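Local coordinates for MMS19 nucleotide excision repair protein homolog (Mus musculus, PDB 6TBL) that is the C-terminal HEAT-repeat piece of a protein that probably serves in the cytosolic iron-sulfur assembly complex, inserting clusters into apoproteins of DNA metabolism, at residues Leu85-Leu99 / Ala110-Ser122. Numbering follows the deposited sequence.
Sequences LPYKSQVIRALAKPL and AVSARGEWFLLGS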
loop_
_atom_site.group_PDB
_atom_site.type_symbol
_atom_site.label_atom_id
_atom_site.label_comp_id
_atom_site.label_asym_id
_atom_site.label_seq_id
_atom_site.Cartn_x
_atom_site.Cartn_y
_atom_site.Cartn_z
ATOM N N LEU A 85 -4.539 23.108 7.816
ATOM C CA LEU A 85 -4.936 21.880 7.132
ATOM C C LEU A 85 -4.690 21.892 5.626
ATOM O O LEU A 85 -4.272 20.849 5.095
ATOM C CB LEU A 85 -6.406 21.572 7.452
ATOM C CG LEU A 85 -6.680 21.251 8.925
ATOM C CD1 LEU A 85 -8.166 21.042 9.171
ATOM C CD2 LEU A 85 -5.878 20.035 9.376
ATOM N N PRO A 86 -4.911 22.987 4.886
ATOM C CA PRO A 86 -4.563 22.975 3.454
ATOM C C PRO A 86 -3.078 22.795 3.181
ATOM O O PRO A 86 -2.707 22.560 2.024
ATOM C CB PRO A 86 -5.057 24.342 2.953
ATOM C CG PRO A 86 -5.201 25.174 4.176
ATOM C CD PRO A 86 -5.618 24.225 5.249
ATOM N N TYR A 87 -2.222 22.898 4.197
ATOM C CA TYR A 87 -0.800 22.632 4.047
ATOM C C TYR A 87 -0.376 21.294 4.632
ATOM O O TYR A 87 0.761 20.870 4.402
ATOM C CB TYR A 87 0.023 23.753 4.702
ATOM C CG TYR A 87 -0.213 25.115 4.093
ATOM C CD1 TYR A 87 0.572 25.570 3.041
ATOM C CD2 TYR A 87 -1.223 25.944 4.566
ATOM C CE1 TYR A 87 0.360 26.814 2.477
ATOM C CE2 TYR A 87 -1.442 27.192 4.007
ATOM C CZ TYR A 87 -0.648 27.620 2.963
ATOM O OH TYR A 87 -0.861 28.857 2.400
ATOM N N LYS A 88 -1.266 20.616 5.364
ATOM C CA LYS A 88 -0.878 19.427 6.118
ATOM C C LYS A 88 -0.296 18.347 5.215
ATOM O O LYS A 88 0.720 17.728 5.553
ATOM C CB LYS A 88 -2.082 18.888 6.891
ATOM C CG LYS A 88 -1.812 17.574 7.598
ATOM C CD LYS A 88 -2.997 17.140 8.439
ATOM C CE LYS A 88 -2.772 15.748 8.996
ATOM N NZ LYS A 88 -3.883 15.298 9.870
ATOM N N SER A 89 -0.921 18.111 4.062
ATOM C CA SER A 89 -0.460 17.047 3.178
ATOM C C SER A 89 0.958 17.310 2.683
ATOM O O SER A 89 1.843 16.460 2.828
ATOM C CB SER A 89 -1.426 16.885 2.003
ATOM O OG SER A 89 -2.655 16.324 2.430
ATOM N N GLN A 90 1.199 18.491 2.107
ATOM C CA GLN A 90 2.512 18.762 1.530
ATOM C C GLN A 90 3.596 18.846 2.598
ATOM O O GLN A 90 4.757 18.521 2.323
ATOM C CB GLN A 90 2.482 20.049 0.706
ATOM C CG GLN A 90 2.482 21.326 1.527
ATOM C CD GLN A 90 2.902 22.537 0.716
ATOM O OE1 GLN A 90 2.082 23.400 0.400
ATOM N NE2 GLN A 90 4.188 22.607 0.376
ATOM N N VAL A 91 3.242 19.268 3.812
ATOM C CA VAL A 91 4.231 19.353 4.883
ATOM C C VAL A 91 4.678 17.959 5.302
ATOM O O VAL A 91 5.875 17.705 5.488
ATOM C CB VAL A 91 3.668 20.154 6.072
ATOM C CG1 VAL A 91 4.533 19.957 7.297
ATOM C CG2 VAL A 91 3.580 21.631 5.722
ATOM N N ILE A 92 3.730 17.030 5.441
ATOM C CA ILE A 92 4.076 15.665 5.825
ATOM C C ILE A 92 4.941 15.014 4.753
ATOM O O ILE A 92 5.886 14.274 5.057
ATOM C CB ILE A 92 2.796 14.857 6.112
ATOM C CG1 ILE A 92 2.108 15.396 7.368
ATOM C CG2 ILE A 92 3.109 13.376 6.269
ATOM C CD1 ILE A 92 0.948 14.554 7.844
ATOM N N ARG A 93 4.646 15.291 3.481
ATOM C CA ARG A 93 5.509 14.811 2.407
ATOM C C ARG A 93 6.875 15.484 2.459
ATOM O O ARG A 93 7.908 14.818 2.317
ATOM C CB ARG A 93 4.836 15.045 1.053
ATOM C CG ARG A 93 3.429 14.471 0.959
ATOM C CD ARG A 93 2.693 14.975 -0.271
ATOM N NE ARG A 93 3.293 14.487 -1.507
ATOM C CZ ARG A 93 2.733 14.611 -2.706
ATOM N NH1 ARG A 93 3.351 14.135 -3.778
ATOM N NH2 ARG A 93 1.554 15.205 -2.832
ATOM N N ALA A 94 6.904 16.801 2.682
ATOM C CA ALA A 94 8.175 17.521 2.711
ATOM C C ALA A 94 9.024 17.113 3.909
ATOM O O ALA A 94 10.242 16.946 3.782
ATOM C CB ALA A 94 7.927 19.028 2.721
ATOM N N LEU A 95 8.406 16.948 5.080
ATOM C CA LEU A 95 9.162 16.588 6.275
ATOM C C LEU A 95 9.667 15.151 6.246
ATOM O O LEU A 95 10.423 14.765 7.142
ATOM C CB LEU A 95 8.315 16.821 7.530
ATOM C CG LEU A 95 8.034 18.292 7.856
ATOM C CD1 LEU A 95 7.260 18.433 9.154
ATOM C CD2 LEU A 95 9.331 19.077 7.918
ATOM N N ALA A 96 9.278 14.357 5.248
ATOM C CA ALA A 96 9.825 13.009 5.136
ATOM C C ALA A 96 11.305 13.036 4.781
ATOM O O ALA A 96 12.052 12.131 5.171
ATOM C CB ALA A 96 9.040 12.208 4.097
ATOM N N LYS A 97 11.749 14.060 4.045
ATOM C CA LYS A 97 13.164 14.135 3.685
ATOM C C LYS A 97 14.051 14.387 4.899
ATOM O O LYS A 97 15.045 13.658 5.066
ATOM C CB LYS A 97 13.367 15.187 2.590
ATOM C CG LYS A 97 14.822 15.468 2.253
ATOM C CD LYS A 97 14.942 16.627 1.271
ATOM C CE LYS A 97 16.393 16.926 0.939
ATOM N NZ LYS A 97 16.520 18.065 -0.008
ATOM N N PRO A 98 13.773 15.365 5.773
ATOM C CA PRO A 98 14.611 15.523 6.974
ATOM C C PRO A 98 14.571 14.331 7.913
ATOM O O PRO A 98 15.440 14.229 8.788
ATOM C CB PRO A 98 14.034 16.778 7.645
ATOM C CG PRO A 98 13.379 17.521 6.555
ATOM C CD PRO A 98 12.805 16.470 5.655
ATOM N N LEU A 99 13.590 13.434 7.773
ATOM C CA LEU A 99 13.598 12.212 8.573
ATOM C C LEU A 99 14.793 11.335 8.236
ATOM O O LEU A 99 15.232 10.538 9.072
ATOM C CB LEU A 99 12.304 11.421 8.371
ATOM C CG LEU A 99 10.994 12.019 8.888
ATOM C CD1 LEU A 99 9.863 11.036 8.670
ATOM C CD2 LEU A 99 11.105 12.382 10.356
ATOM N N ALA A 110 13.005 16.584 13.066
ATOM C CA ALA A 110 12.089 16.239 11.983
ATOM C C ALA A 110 10.991 15.299 12.467
ATOM O O ALA A 110 9.821 15.460 12.101
ATOM C CB ALA A 110 12.860 15.617 10.820
ATOM N N VAL A 111 11.351 14.314 13.291
ATOM C CA VAL A 111 10.348 13.435 13.888
ATOM C C VAL A 111 9.366 14.245 14.723
ATOM O O VAL A 111 8.146 14.063 14.635
ATOM C CB VAL A 111 11.029 12.336 14.726
ATOM C CG1 VAL A 111 10.002 11.581 15.549
ATOM C CG2 VAL A 111 11.792 11.387 13.824
ATOM N N SER A 112 9.888 15.161 15.540
ATOM C CA SER A 112 9.030 15.953 16.413
ATOM C C SER A 112 8.102 16.859 15.612
ATOM O O SER A 112 6.911 16.974 15.926
ATOM C CB SER A 112 9.889 16.774 17.375
ATOM O OG SER A 112 9.086 17.580 18.218
ATOM N N ALA A 113 8.626 17.508 14.571
ATOM C CA ALA A 113 7.802 18.418 13.782
ATOM C C ALA A 113 6.755 17.657 12.978
ATOM O O ALA A 113 5.574 18.026 12.972
ATOM C CB ALA A 113 8.684 19.260 12.858
ATOM N N ARG A 114 7.170 16.587 12.296
ATOM C CA ARG A 114 6.239 15.829 11.468
ATOM C C ARG A 114 5.162 15.162 12.314
ATOM O O ARG A 114 4.004 15.066 11.889
ATOM C CB ARG A 114 7.005 14.793 10.645
ATOM C CG ARG A 114 6.212 14.128 9.528
ATOM C CD ARG A 114 7.167 13.346 8.640
ATOM N NE ARG A 114 6.564 12.892 7.390
ATOM C CZ ARG A 114 6.287 11.623 7.112
ATOM N NH1 ARG A 114 6.554 10.673 7.998
ATOM N NH2 ARG A 114 5.745 11.303 5.946
ATOM N N GLY A 115 5.522 14.702 13.517
ATOM C CA GLY A 115 4.547 14.051 14.375
ATOM C C GLY A 115 3.411 14.965 14.787
ATOM O O GLY A 115 2.270 14.519 14.933
ATOM N N GLU A 116 3.700 16.254 14.974
ATOM C CA GLU A 116 2.653 17.204 15.326
ATOM C C GLU A 116 1.797 17.581 14.126
ATOM O O GLU A 116 0.637 17.972 14.302
ATOM C CB GLU A 116 3.265 18.455 15.956
ATOM C CG GLU A 116 3.816 18.212 17.344
ATOM C CD GLU A 116 2.743 17.782 18.326
ATOM O OE1 GLU A 116 1.638 18.364 18.289
ATOM O OE2 GLU A 116 2.999 16.854 19.123
ATOM N N TRP A 117 2.342 17.481 12.913
ATOM C CA TRP A 117 1.543 17.738 11.723
ATOM C C TRP A 117 0.621 16.577 11.380
ATOM O O TRP A 117 -0.348 16.773 10.639
ATOM C CB TRP A 117 2.451 18.061 10.535
ATOM C CG TRP A 117 2.937 19.478 10.544
ATOM C CD1 TRP A 117 3.984 19.982 11.260
ATOM C CD2 TRP A 117 2.386 20.582 9.812
ATOM N NE1 TRP A 117 4.124 21.326 11.014
ATOM C CE2 TRP A 117 3.157 21.719 10.127
ATOM C CE3 TRP A 117 1.323 20.715 8.913
ATOM C CZ2 TRP A 117 2.895 22.972 9.580
ATOM C CZ3 TRP A 117 1.065 21.962 8.371
ATOM C CH2 TRP A 117 1.847 23.073 8.706
ATOM N N PHE A 118 0.893 15.380 11.906
ATOM C CA PHE A 118 -0.043 14.273 11.745
ATOM C C PHE A 118 -1.289 14.462 12.599
ATOM O O PHE A 118 -2.356 13.937 12.260
ATOM C CB PHE A 118 0.633 12.947 12.100
ATOM C CG PHE A 118 1.372 12.311 10.958
ATOM C CD1 PHE A 118 0.691 11.601 9.987
ATOM C CD2 PHE A 118 2.750 12.411 10.864
ATOM C CE1 PHE A 118 1.367 11.012 8.940
ATOM C CE2 PHE A 118 3.433 11.823 9.816
ATOM C CZ PHE A 118 2.741 11.121 8.857
ATOM N N LEU A 119 -1.180 15.207 13.697
ATOM C CA LEU A 119 -2.270 15.365 14.648
ATOM C C LEU A 119 -3.180 16.544 14.336
ATOM O O LEU A 119 -4.069 16.845 15.138
ATOM C CB LEU A 119 -1.707 15.530 16.066
ATOM C CG LEU A 119 -0.719 14.473 16.553
ATOM C CD1 LEU A 119 -0.130 14.878 17.895
ATOM C CD2 LEU A 119 -1.396 13.118 16.644
ATOM N N LEU A 120 -2.981 17.229 13.212
ATOM C CA LEU A 120 -3.822 18.384 12.911
ATOM C C LEU A 120 -5.245 17.953 12.576
ATOM O O LEU A 120 -6.209 18.437 13.182
ATOM C CB LEU A 120 -3.207 19.198 11.774
ATOM C CG LEU A 120 -1.972 20.008 12.172
ATOM C CD1 LEU A 120 -1.429 20.761 10.976
ATOM C CD2 LEU A 120 -2.301 20.971 13.307
ATOM N N GLY A 121 -5.398 17.043 11.620
ATOM C CA GLY A 121 -6.684 16.418 11.377
ATOM C C GLY A 121 -6.879 15.204 12.265
ATOM O O GLY A 121 -6.927 14.068 11.783
ATOM N N SER A 122 -6.985 15.434 13.571
ATOM C CA SER A 122 -7.028 14.340 14.521
ATOM C C SER A 122 -8.411 14.220 15.141
ATOM O O SER A 122 -9.041 15.238 15.440
ATOM C CB SER A 122 -5.993 14.542 15.634
ATOM O OG SER A 122 -5.597 13.312 16.211
#
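The helical segments 85-94 and 110-118 run nearly antiparallel, their axes 9.6 Å apart at 153°, with CA atoms nearest at Lys88-Trp117 and, just past the first helix, at Leu95-Arg114. This is the antiparallel hairpin of a HEAT repeat, the fourth in the curated assignment. Arg114 reaches across with CG anti to the backbone N (chi1 -168°) and its chain extended to NE, laying the guanidinium side-on against the carbonyl of Ile92. NE gives the straighter bond, 2.8 Å to Ile92 O at an N-H...O angle of 158°, in the carbonyl plane on a lone pair; NH2 donates to the same Ile92 O from above that plane, in a more bent bond. Leu95 CB and Leu99 CD1 both pack on Arg114 CD, while Ala96 CB lies over a face of its guanidinium.

Val91 CG1 sits over the five-membered ring of Trp117, 3.5 Å from its centroid in a CH-pi contact; Trp117 NE1 donates to Met73 O in helix 63-76. Ile92 makes the same kind of contact through CD1, which stands over the middle of the Phe118 ring, 3.7 Å from its centroid, with CG2 near Phe118 CZ. At the C-terminal end of helix 110-118, the extended Lys88 chain passes along Trp117 O and places NZ 3.1 Å from Phe118 O, a hydrogen bond approached from above the carbonyl plane.

Two cationic side chains thus donate to main-chain carbonyls of the partner segment, tying the helices together around an apolar seam. With NH1 of Arg114 bonded to the backbone of another protein's chain, one guanidinium links the hairpin to that neighbour.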